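Local coordinates for protein DNA ligase (Archaeoglobus fulgidus, PDB 3GDE) that probably seals nicks in double-stranded DNA during replication, recombination and repair, using ATP and passing through an enzyme-bound AMP intermediate, at residues D41-V46 and V203-K208; G435-G440 and K493-I498; S443-S448 and E478-F483. All blocks are in the same frame, centred on the assembly; numbering follows the deposited sequence.

Contact 1: D41-V46 and V203-K208; sequences DLYDVV and VAVVAK
Leu42 is the main bump of this contact. Its methyl CD2 enters a shallow hollow on helix 200-216 made by Ala204, Val205 and Lys208. One wall is the aliphatic part of Lys208, whose CD lies 3.7 Å from Leu42 CD2. The floor is backbone: Leu42 CD2 sits 3.9 Å from Ala204 O and 4.0 Å from Val205 CA. A second wall, roughly at right angles to the lysine, is Val205 CG2, 4.2 Å from Leu42 CD2. Leu42 reaches in because its CG is anti to the backbone N (chi1 174°), which swings the branch out toward the other helix.

A second bump comes one turn further along helix 39-49. Val46 CG2 presses on the methyl of Ala204, with Val46 CG2 and Ala204 CB 3.7 Å apart. Ala204 is small, so the valine can come close to the helix surface here. Ile179 of helix 172-182 touches both residues.

Val205 is the bump on the other helix. Its CG2 settles between two neighbouring side chains, touching Leu42 CD2 and lying 4.1 Å from Tyr43 CB. The same methyl is at the edge of the Tyr43 ring, near the ring plane, so the ring does not stack on it.

No hydrogen bond crosses between the segments. The polar ends turn to other partners: Tyr43 OH bonds to Asp199, and Lys208 NZ forms a salt bridge with Glu37. The lysine therefore gives its carbon chain to Leu42 and its charge to another residue.

The local axes approach to 9.1 Å, and their directions differ by 136°. Such side-chain packing between helices far apart in sequence builds the all-helical N-terminal DNA-binding domain of this ligase.

Contact 2: G435-G440 and K493-I498; sequences GEWGEG and KKVEFI
Three backbone hydrogen bonds join Gly435-Trp437 to Lys493-Val495. Gly435 and Val495 form an antiparallel hydrogen-bonded pair. Gly435 N reaches Val495 O at 3.0 Å, and Val495 N returns to Gly435 O at 3.1 Å with a nearly straight N-H...O angle of 172°. Trp437 N adds a bond to Lys493 O.

Weaker CA-H...O contacts fill in between. Glu436 CA lies 3.3 Å from Lys493 O, so this carbonyl receives both a hydrogen bond and a carbon contact. Glu436 and Lys494 form the non-hydrogen-bonded pair.

Side-chain packing gathers round Trp437. Val495 CG1 meets the pyrrole part of the indole, 4.0 Å from Trp437 CD1 and 3.4 Å from Trp437 NE1, and the two side chains cross at about a right angle. Lys493 is bent at chi2, chi3 and chi4, which curls its chain across to the other segment; Lys493 CE comes 3.5 Å from Trp437 CB. Replacing Trp437 by an alanine would probably leave Val495 CG1 without its indole partner and open a gap beside it. Phe497 CE1 packs against bare backbone, 3.7 Å from Gly435 N.

This antiparallel pairing of 428-437 with 494-497 is part of the curled sheet of the C-terminal OB-fold domain. The backbone bonds set the strand pairing, while Trp437, Val495 and Phe497 add side-chain packing. Charge adds no direct bond: Glu436 OE2 and Lys494 NZ, of opposite charge, stay 6.8 Å apart.

Contact 3: S443-S448 and E478-F483; sequences SHWLSS and ELTEMF
Thr480 meets the chain of His444-Leu446 with both branches of its side chain. Its CB points at the strand and stands 4.1 Å from Leu446 N. From there the side chain forks. OG1 is anti to the carbonyl carbon (chi1 -62°), and this turns the hydroxyl to the backbone of Leu446. Leu446 N donates to Thr480 OG1 over 2.9 Å, with an N-H...O angle of 154°. The same oxygen hydrogen-bonds to Leu476 O, one turn back in its own helix. The hydroxyl therefore accepts from the strand and donates to the helix. Trp445 CA also lies close, 3.4 Å from Thr480 OG1. The other branch, CG2, ends 3.6 Å from His444 O.

A second, purely apolar touch lies one turn on. Leu446 CD1 reaches Phe483, 3.7 Å from Phe483 CB and 3.8 Å from Phe483 CD2. The two side chains cross at about a right angle. The Phe483 ring also stacks with Phe497, and Leu446 touches Val495 and Phe497, so the Leu446 side chain lies between helix 473-483 and strand 494-497.

Ser447 and Ser448 both face Glu436, a classic beta bulge just after these contacts. Helix 473-483 follows the third strand of the antiparallel sheet and packs across its second, 446-454. That placement is characteristic of the OB-fold, the C-terminal domain of these ligases.

Contact 1 comes first along the chain. It closes a long, wholly strandless loop of helices, tying helix 39-49 to helix 200-216 in the N-terminal helical domain. The adenylation domain then intervenes before contact 2 opens. Contact 2 closes a second loop, joining strand 428-437 to strand 494-497. Contact 3 is nested inside that loop and brings strand 446-454 against helix 473-483. Contacts 2 and 3 both lie in the C-terminal OB-fold domain and touch, since their first strands are neighbours in one sheet; Gly438 N lies 2.8 Å from Trp445 O, a probable hydrogen bond. Contact 1 stands apart, its centre about 41 Å from the centres of both.

Contact 1: D41-V46 and V203-K208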
loop_
_atom_site.group_PDB
_atom_site.type_symbol
_atom_site.label_atom_id
_atom_site.label_comp_id
_atom_site.label_asym_id
_atom_site.label_seq_id
_atom_site.Cartn_x
_atom_site.Cartn_y
_atom_site.Cartn_z
ATOM N N ASP A 41 -4.097 -17.568 -16.106
ATOM C CA ASP A 41 -2.997 -18.137 -15.320
ATOM C C ASP A 41 -1.841 -17.138 -15.255
ATOM O O ASP A 41 -1.171 -17.047 -14.234
ATOM C CB ASP A 41 -2.478 -19.470 -15.892
ATOM C CG ASP A 41 -3.448 -20.621 -15.705
ATOM O OD1 ASP A 41 -3.281 -21.633 -16.407
ATOM O OD2 ASP A 41 -4.374 -20.544 -14.870
ATOM N N LEU A 42 -1.602 -16.416 -16.354
ATOM C CA LEU A 42 -0.567 -15.370 -16.399
ATOM C C LEU A 42 -0.891 -14.269 -15.386
ATOM O O LEU A 42 -0.076 -13.941 -14.530
ATOM C CB LEU A 42 -0.410 -14.773 -17.813
ATOM C CG LEU A 42 0.560 -13.567 -17.925
ATOM C CD1 LEU A 42 1.985 -13.914 -17.461
ATOM C CD2 LEU A 42 0.594 -12.945 -19.324
ATOM N N TYR A 43 -2.105 -13.735 -15.494
ATOM C CA TYR A 43 -2.640 -12.738 -14.578
ATOM C C TYR A 43 -2.485 -13.183 -13.131
ATOM O O TYR A 43 -1.901 -12.476 -12.306
ATOM C CB TYR A 43 -4.117 -12.481 -14.899
ATOM C CG TYR A 43 -4.750 -11.404 -14.057
ATOM C CD1 TYR A 43 -4.787 -10.077 -14.500
ATOM C CD2 TYR A 43 -5.312 -11.706 -12.812
ATOM C CE1 TYR A 43 -5.372 -9.077 -13.724
ATOM C CE2 TYR A 43 -5.896 -10.720 -12.029
ATOM C CZ TYR A 43 -5.920 -9.403 -12.488
ATOM O OH TYR A 43 -6.499 -8.425 -11.708
ATOM N N ASP A 44 -2.994 -14.365 -12.822
ATOM C CA ASP A 44 -2.915 -14.876 -11.462
ATOM C C ASP A 44 -1.474 -15.052 -10.981
ATOM O O ASP A 44 -1.155 -14.681 -9.857
ATOM C CB ASP A 44 -3.696 -16.183 -11.333
ATOM C CG ASP A 44 -5.193 -15.970 -11.348
ATOM O OD1 ASP A 44 -5.659 -14.864 -10.987
ATOM O OD2 ASP A 44 -5.916 -16.921 -11.718
ATOM N N VAL A 45 -0.603 -15.584 -11.830
ATOM C CA VAL A 45 0.798 -15.806 -11.436
ATOM C C VAL A 45 1.503 -14.479 -11.095
ATOM O O VAL A 45 2.266 -14.409 -10.132
ATOM C CB VAL A 45 1.578 -16.634 -12.517
ATOM C CG1 VAL A 45 3.093 -16.550 -12.322
ATOM C CG2 VAL A 45 1.144 -18.071 -12.479
ATOM N N VAL A 46 1.232 -13.435 -11.879
ATOM C CA VAL A 46 1.868 -12.143 -11.668
ATOM C C VAL A 46 1.428 -11.541 -10.322
ATOM O O VAL A 46 2.264 -11.090 -9.530
ATOM C CB VAL A 46 1.637 -11.166 -12.859
ATOM C CG1 VAL A 46 2.074 -9.756 -12.496
ATOM C CG2 VAL A 46 2.405 -11.645 -14.086
ATOM N N VAL A 203 -1.380 -5.459 -16.748
ATOM C CA VAL A 203 -0.226 -4.982 -17.509
ATOM C C VAL A 203 0.531 -6.134 -18.204
ATOM O O VAL A 203 0.891 -6.017 -19.381
ATOM C CB VAL A 203 0.720 -4.106 -16.617
ATOM C CG1 VAL A 203 2.060 -3.849 -17.291
ATOM C CG2 VAL A 203 0.054 -2.778 -16.286
ATOM N N ALA A 204 0.758 -7.234 -17.484
ATOM C CA ALA A 204 1.443 -8.404 -18.038
ATOM C C ALA A 204 0.673 -8.979 -19.232
ATOM O O ALA A 204 1.262 -9.274 -20.283
ATOM C CB ALA A 204 1.648 -9.459 -16.972
ATOM N N VAL A 205 -0.645 -9.102 -19.075
ATOM C CA VAL A 205 -1.498 -9.618 -20.135
ATOM C C VAL A 205 -1.451 -8.729 -21.390
ATOM O O VAL A 205 -1.424 -9.233 -22.507
ATOM C CB VAL A 205 -2.947 -9.859 -19.640
ATOM C CG1 VAL A 205 -3.880 -10.284 -20.796
ATOM C CG2 VAL A 205 -2.960 -10.907 -18.519
ATOM N N VAL A 206 -1.424 -7.413 -21.208
ATOM C CA VAL A 206 -1.324 -6.499 -22.343
ATOM C C VAL A 206 0.049 -6.650 -22.998
ATOM O O VAL A 206 0.146 -6.663 -24.223
ATOM C CB VAL A 206 -1.626 -5.031 -21.945
ATOM C CG1 VAL A 206 -1.318 -4.052 -23.093
ATOM C CG2 VAL A 206 -3.085 -4.900 -21.533
ATOM N N ALA A 207 1.090 -6.796 -22.178
ATOM C CA ALA A 207 2.446 -6.987 -22.676
ATOM C C ALA A 207 2.573 -8.281 -23.471
ATOM O O ALA A 207 3.288 -8.320 -24.450
ATOM C CB ALA A 207 3.469 -6.950 -21.532
ATOM N N LYS A 208 1.877 -9.330 -23.038
ATOM C CA LYS A 208 1.861 -10.607 -23.736
ATOM C C LYS A 208 1.186 -10.492 -25.110
ATOM O O LYS A 208 1.729 -10.932 -26.126
ATOM C CB LYS A 208 1.132 -11.651 -22.881
ATOM C CG LYS A 208 1.019 -13.036 -23.516
ATOM C CD LYS A 208 -0.096 -13.826 -22.876
ATOM C CE LYS A 208 -0.111 -15.277 -23.327
ATOM N NZ LYS A 208 -0.129 -15.439 -24.804
#

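Contact 2: G435-G440 and K493-I498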
loop_
_atom_site.group_PDB
_atom_site.type_symbol
_atom_site.label_atom_id
_atom_site.label_comp_id
_atom_site.label_asym_id
_atom_site.label_seq_id
_atom_site.Cartn_x
_atom_site.Cartn_y
_atom_site.Cartn_z
ATOM N N GLY A 435 9.642 -7.076 18.395
ATOM C CA GLY A 435 9.274 -6.475 19.661
ATOM C C GLY A 435 9.978 -7.058 20.870
ATOM O O GLY A 435 10.808 -7.958 20.755
ATOM N N GLU A 436 9.648 -6.510 22.035
ATOM C CA GLU A 436 10.159 -6.982 23.305
ATOM C C GLU A 436 9.028 -6.965 24.318
ATOM O O GLU A 436 8.244 -6.014 24.384
ATOM C CB GLU A 436 11.322 -6.120 23.802
ATOM C CG GLU A 436 12.634 -6.301 23.034
ATOM C CD GLU A 436 13.758 -5.386 23.532
ATOM O OE1 GLU A 436 13.528 -4.162 23.733
ATOM O OE2 GLU A 436 14.891 -5.893 23.720
ATOM N N TRP A 437 8.937 -8.045 25.088
ATOM C CA TRP A 437 8.020 -8.108 26.214
ATOM C C TRP A 437 8.494 -7.175 27.313
ATOM O O TRP A 437 9.702 -7.029 27.540
ATOM C CB TRP A 437 7.908 -9.544 26.729
ATOM C CG TRP A 437 7.175 -10.432 25.778
ATOM C CD1 TRP A 437 7.710 -11.396 24.978
ATOM C CD2 TRP A 437 5.767 -10.411 25.506
ATOM N NE1 TRP A 437 6.721 -11.986 24.223
ATOM C CE2 TRP A 437 5.518 -11.401 24.527
ATOM C CE3 TRP A 437 4.692 -9.655 25.997
ATOM C CZ2 TRP A 437 4.232 -11.665 24.036
ATOM C CZ3 TRP A 437 3.416 -9.911 25.509
ATOM C CH2 TRP A 437 3.197 -10.910 24.535
ATOM N N GLY A 438 7.537 -6.523 27.969
ATOM C CA GLY A 438 7.818 -5.725 29.165
ATOM C C GLY A 438 8.265 -6.587 30.340
ATOM O O GLY A 438 8.441 -7.808 30.210
ATOM N N GLU A 439 8.439 -5.953 31.497
ATOM C CA GLU A 439 9.049 -6.608 32.660
ATOM C C GLU A 439 8.240 -6.357 33.932
ATOM O O GLU A 439 7.494 -5.366 34.016
ATOM C CB GLU A 439 10.513 -6.158 32.826
ATOM C CG GLU A 439 10.727 -4.716 33.342
ATOM C CD GLU A 439 9.920 -3.655 32.585
ATOM O OE1 GLU A 439 9.968 -3.632 31.333
ATOM O OE2 GLU A 439 9.233 -2.843 33.250
ATOM N N GLY A 440 8.384 -7.258 34.909
ATOM C CA GLY A 440 7.670 -7.150 36.186
ATOM C C GLY A 440 6.157 -7.177 36.015
ATOM O O GLY A 440 5.592 -8.205 35.638
ATOM N N LYS A 493 12.820 -12.405 25.635
ATOM C CA LYS A 493 12.056 -11.166 25.577
ATOM C C LYS A 493 11.821 -10.751 24.125
ATOM O O LYS A 493 10.789 -10.162 23.813
ATOM C CB LYS A 493 12.766 -10.048 26.357
ATOM C CG LYS A 493 12.986 -10.337 27.858
ATOM C CD LYS A 493 11.832 -9.837 28.751
ATOM C CE LYS A 493 10.582 -10.725 28.677
ATOM N NZ LYS A 493 10.840 -12.162 28.998
ATOM N N LYS A 494 12.789 -11.066 23.260
ATOM C CA LYS A 494 12.731 -10.803 21.818
ATOM C C LYS A 494 11.691 -11.657 21.085
ATOM O O LYS A 494 11.735 -12.897 21.150
ATOM C CB LYS A 494 14.092 -11.102 21.185
ATOM C CG LYS A 494 14.988 -9.917 20.919
ATOM C CD LYS A 494 16.351 -10.414 20.434
ATOM C CE LYS A 494 17.118 -9.349 19.654
ATOM N NZ LYS A 494 18.565 -9.710 19.495
ATOM N N VAL A 495 10.770 -10.990 20.388
ATOM C CA VAL A 495 9.866 -11.665 19.453
ATOM C C VAL A 495 9.992 -11.077 18.041
ATOM O O VAL A 495 10.366 -9.910 17.866
ATOM C CB VAL A 495 8.357 -11.688 19.914
ATOM C CG1 VAL A 495 8.173 -12.497 21.185
ATOM C CG2 VAL A 495 7.776 -10.293 20.079
ATOM N N GLU A 496 9.704 -11.908 17.044
ATOM C CA GLU A 496 9.594 -11.458 15.667
ATOM C C GLU A 496 8.158 -11.667 15.201
ATOM O O GLU A 496 7.491 -12.609 15.637
ATOM C CB GLU A 496 10.606 -12.177 14.764
ATOM C CG GLU A 496 12.075 -11.880 15.132
ATOM C CD GLU A 496 13.104 -12.708 14.348
ATOM O OE1 GLU A 496 14.322 -12.569 14.635
ATOM O OE2 GLU A 496 12.707 -13.495 13.449
ATOM N N PHE A 497 7.682 -10.768 14.346
ATOM C CA PHE A 497 6.326 -10.839 13.805
ATOM C C PHE A 497 6.299 -11.092 12.308
ATOM O O PHE A 497 7.229 -10.723 11.587
ATOM C CB PHE A 497 5.561 -9.533 14.063
ATOM C CG PHE A 497 5.561 -9.104 15.486
ATOM C CD1 PHE A 497 6.210 -7.941 15.864
ATOM C CD2 PHE A 497 4.926 -9.868 16.458
ATOM C CE1 PHE A 497 6.224 -7.542 17.189
ATOM C CE2 PHE A 497 4.942 -9.475 17.786
ATOM C CZ PHE A 497 5.590 -8.314 18.153
ATOM N N ILE A 498 5.216 -11.730 11.865
ATOM C CA ILE A 498 4.757 -11.668 10.477
ATOM C C ILE A 498 4.512 -10.191 10.152
ATOM O O ILE A 498 3.707 -9.547 10.814
ATOM C CB ILE A 498 3.424 -12.444 10.287
ATOM C CG1 ILE A 498 3.622 -13.942 10.505
ATOM C CG2 ILE A 498 2.799 -12.162 8.907
ATOM C CD1 ILE A 498 2.370 -14.645 10.974
#

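Contact 3: S443-S448 and E478-F483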
loop_
_atom_site.group_PDB
_atom_site.type_symbol
_atom_site.label_atom_id
_atom_site.label_comp_id
_atom_site.label_asym_id
_atom_site.label_seq_id
_atom_site.Cartn_x
_atom_site.Cartn_y
_atom_site.Cartn_z
ATOM N N SER A 443 4.936 -7.040 32.180
ATOM C CA SER A 443 5.324 -8.305 31.551
ATOM C C SER A 443 4.301 -8.847 30.556
ATOM O O SER A 443 4.665 -9.537 29.603
ATOM C CB SER A 443 5.552 -9.349 32.645
ATOM O OG SER A 443 6.019 -10.576 32.114
ATOM N N HIS A 444 3.028 -8.541 30.798
ATOM C CA HIS A 444 1.917 -9.003 29.954
ATOM C C HIS A 444 1.713 -8.140 28.695
ATOM O O HIS A 444 0.828 -8.420 27.884
ATOM C CB HIS A 444 0.623 -9.064 30.776
ATOM C CG HIS A 444 0.187 -7.735 31.311
ATOM N ND1 HIS A 444 0.847 -7.093 32.336
ATOM C CD2 HIS A 444 -0.841 -6.924 30.959
ATOM C CE1 HIS A 444 0.246 -5.942 32.593
ATOM N NE2 HIS A 444 -0.782 -5.818 31.772
ATOM N N TRP A 445 2.532 -7.099 28.546
ATOM C CA TRP A 445 2.499 -6.237 27.370
ATOM C C TRP A 445 3.823 -6.232 26.625
ATOM O O TRP A 445 4.892 -6.321 27.233
ATOM C CB TRP A 445 2.197 -4.786 27.752
ATOM C CG TRP A 445 0.838 -4.522 28.304
ATOM C CD1 TRP A 445 -0.326 -5.148 27.962
ATOM C CD2 TRP A 445 0.491 -3.523 29.276
ATOM N NE1 TRP A 445 -1.372 -4.620 28.683
ATOM C CE2 TRP A 445 -0.900 -3.617 29.490
ATOM C CE3 TRP A 445 1.225 -2.569 29.996
ATOM C CZ2 TRP A 445 -1.577 -2.791 30.395
ATOM C CZ3 TRP A 445 0.550 -1.748 30.898
ATOM C CH2 TRP A 445 -0.840 -1.866 31.085
ATOM N N LEU A 446 3.740 -6.100 25.304
ATOM C CA LEU A 446 4.891 -5.683 24.512
ATOM C C LEU A 446 5.199 -4.229 24.876
ATOM O O LEU A 446 4.280 -3.420 25.027
ATOM C CB LEU A 446 4.592 -5.814 23.022
ATOM C CG LEU A 446 4.372 -7.231 22.493
ATOM C CD1 LEU A 446 3.669 -7.157 21.152
ATOM C CD2 LEU A 446 5.687 -8.013 22.393
ATOM N N SER A 447 6.477 -3.907 25.045
ATOM C CA SER A 447 6.873 -2.566 25.486
ATOM C C SER A 447 7.674 -1.805 24.429
ATOM O O SER A 447 7.700 -0.570 24.428
ATOM C CB SER A 447 7.678 -2.649 26.786
ATOM O OG SER A 447 8.932 -3.280 26.572
ATOM N N SER A 448 8.298 -2.561 23.527
ATOM C CA SER A 448 9.263 -2.056 22.553
ATOM C C SER A 448 9.038 -2.721 21.184
ATOM O O SER A 448 8.681 -3.899 21.129
ATOM C CB SER A 448 10.651 -2.402 23.058
ATOM O OG SER A 448 11.626 -1.761 22.299
ATOM N N GLU A 478 -3.717 -2.856 23.504
ATOM C CA GLU A 478 -4.312 -3.071 22.186
ATOM C C GLU A 478 -3.326 -3.669 21.179
ATOM O O GLU A 478 -3.687 -4.554 20.410
ATOM C CB GLU A 478 -4.911 -1.765 21.655
ATOM C CG GLU A 478 -6.108 -1.262 22.467
ATOM C CD GLU A 478 -6.474 0.198 22.177
ATOM O OE1 GLU A 478 -5.603 1.099 22.326
ATOM O OE2 GLU A 478 -7.648 0.451 21.811
ATOM N N LEU A 479 -2.085 -3.190 21.206
ATOM C CA LEU A 479 -1.058 -3.617 20.262
ATOM C C LEU A 479 -0.547 -5.019 20.562
ATOM O O LEU A 479 -0.196 -5.764 19.639
ATOM C CB LEU A 479 0.109 -2.629 20.246
ATOM C CG LEU A 479 -0.175 -1.232 19.691
ATOM C CD1 LEU A 479 1.010 -0.329 19.971
ATOM C CD2 LEU A 479 -0.537 -1.252 18.193
ATOM N N THR A 480 -0.496 -5.355 21.853
ATOM C CA THR A 480 -0.151 -6.699 22.319
ATOM C C THR A 480 -1.184 -7.720 21.821
ATOM O O THR A 480 -0.818 -8.799 21.348
ATOM C CB THR A 480 -0.033 -6.761 23.875
ATOM O OG1 THR A 480 1.028 -5.900 24.318
ATOM C CG2 THR A 480 0.234 -8.198 24.362
ATOM N N GLU A 481 -2.464 -7.364 21.902
ATOM C CA GLU A 481 -3.522 -8.273 21.479
ATOM C C GLU A 481 -3.516 -8.508 19.971
ATOM O O GLU A 481 -3.770 -9.622 19.519
ATOM C CB GLU A 481 -4.901 -7.807 21.951
ATOM C CG GLU A 481 -5.072 -7.787 23.478
ATOM C CD GLU A 481 -4.944 -9.165 24.113
ATOM O OE1 GLU A 481 -3.936 -9.416 24.832
ATOM O OE2 GLU A 481 -5.850 -10.005 23.873
ATOM N N MET A 482 -3.204 -7.473 19.196
ATOM C CA MET A 482 -3.159 -7.630 17.745
ATOM C C MET A 482 -1.865 -8.249 17.207
ATOM O O MET A 482 -1.853 -8.764 16.094
ATOM C CB MET A 482 -3.529 -6.331 17.014
ATOM C CG MET A 482 -2.456 -5.257 16.957
ATOM S SD MET A 482 -3.138 -3.810 16.118
ATOM C CE MET A 482 -4.190 -3.141 17.404
ATOM N N PHE A 483 -0.805 -8.236 18.015
ATOM C CA PHE A 483 0.503 -8.775 17.617
ATOM C C PHE A 483 0.754 -10.201 18.041
ATOM O O PHE A 483 1.498 -10.928 17.378
ATOM C CB PHE A 483 1.621 -7.961 18.230
ATOM C CG PHE A 483 2.081 -6.849 17.382
ATOM C CD1 PHE A 483 2.214 -7.021 16.010
ATOM C CD2 PHE A 483 2.425 -5.631 17.960
ATOM C CE1 PHE A 483 2.656 -6.000 15.223
ATOM C CE2 PHE A 483 2.874 -4.596 17.192
ATOM C CZ PHE A 483 2.983 -4.770 15.811
#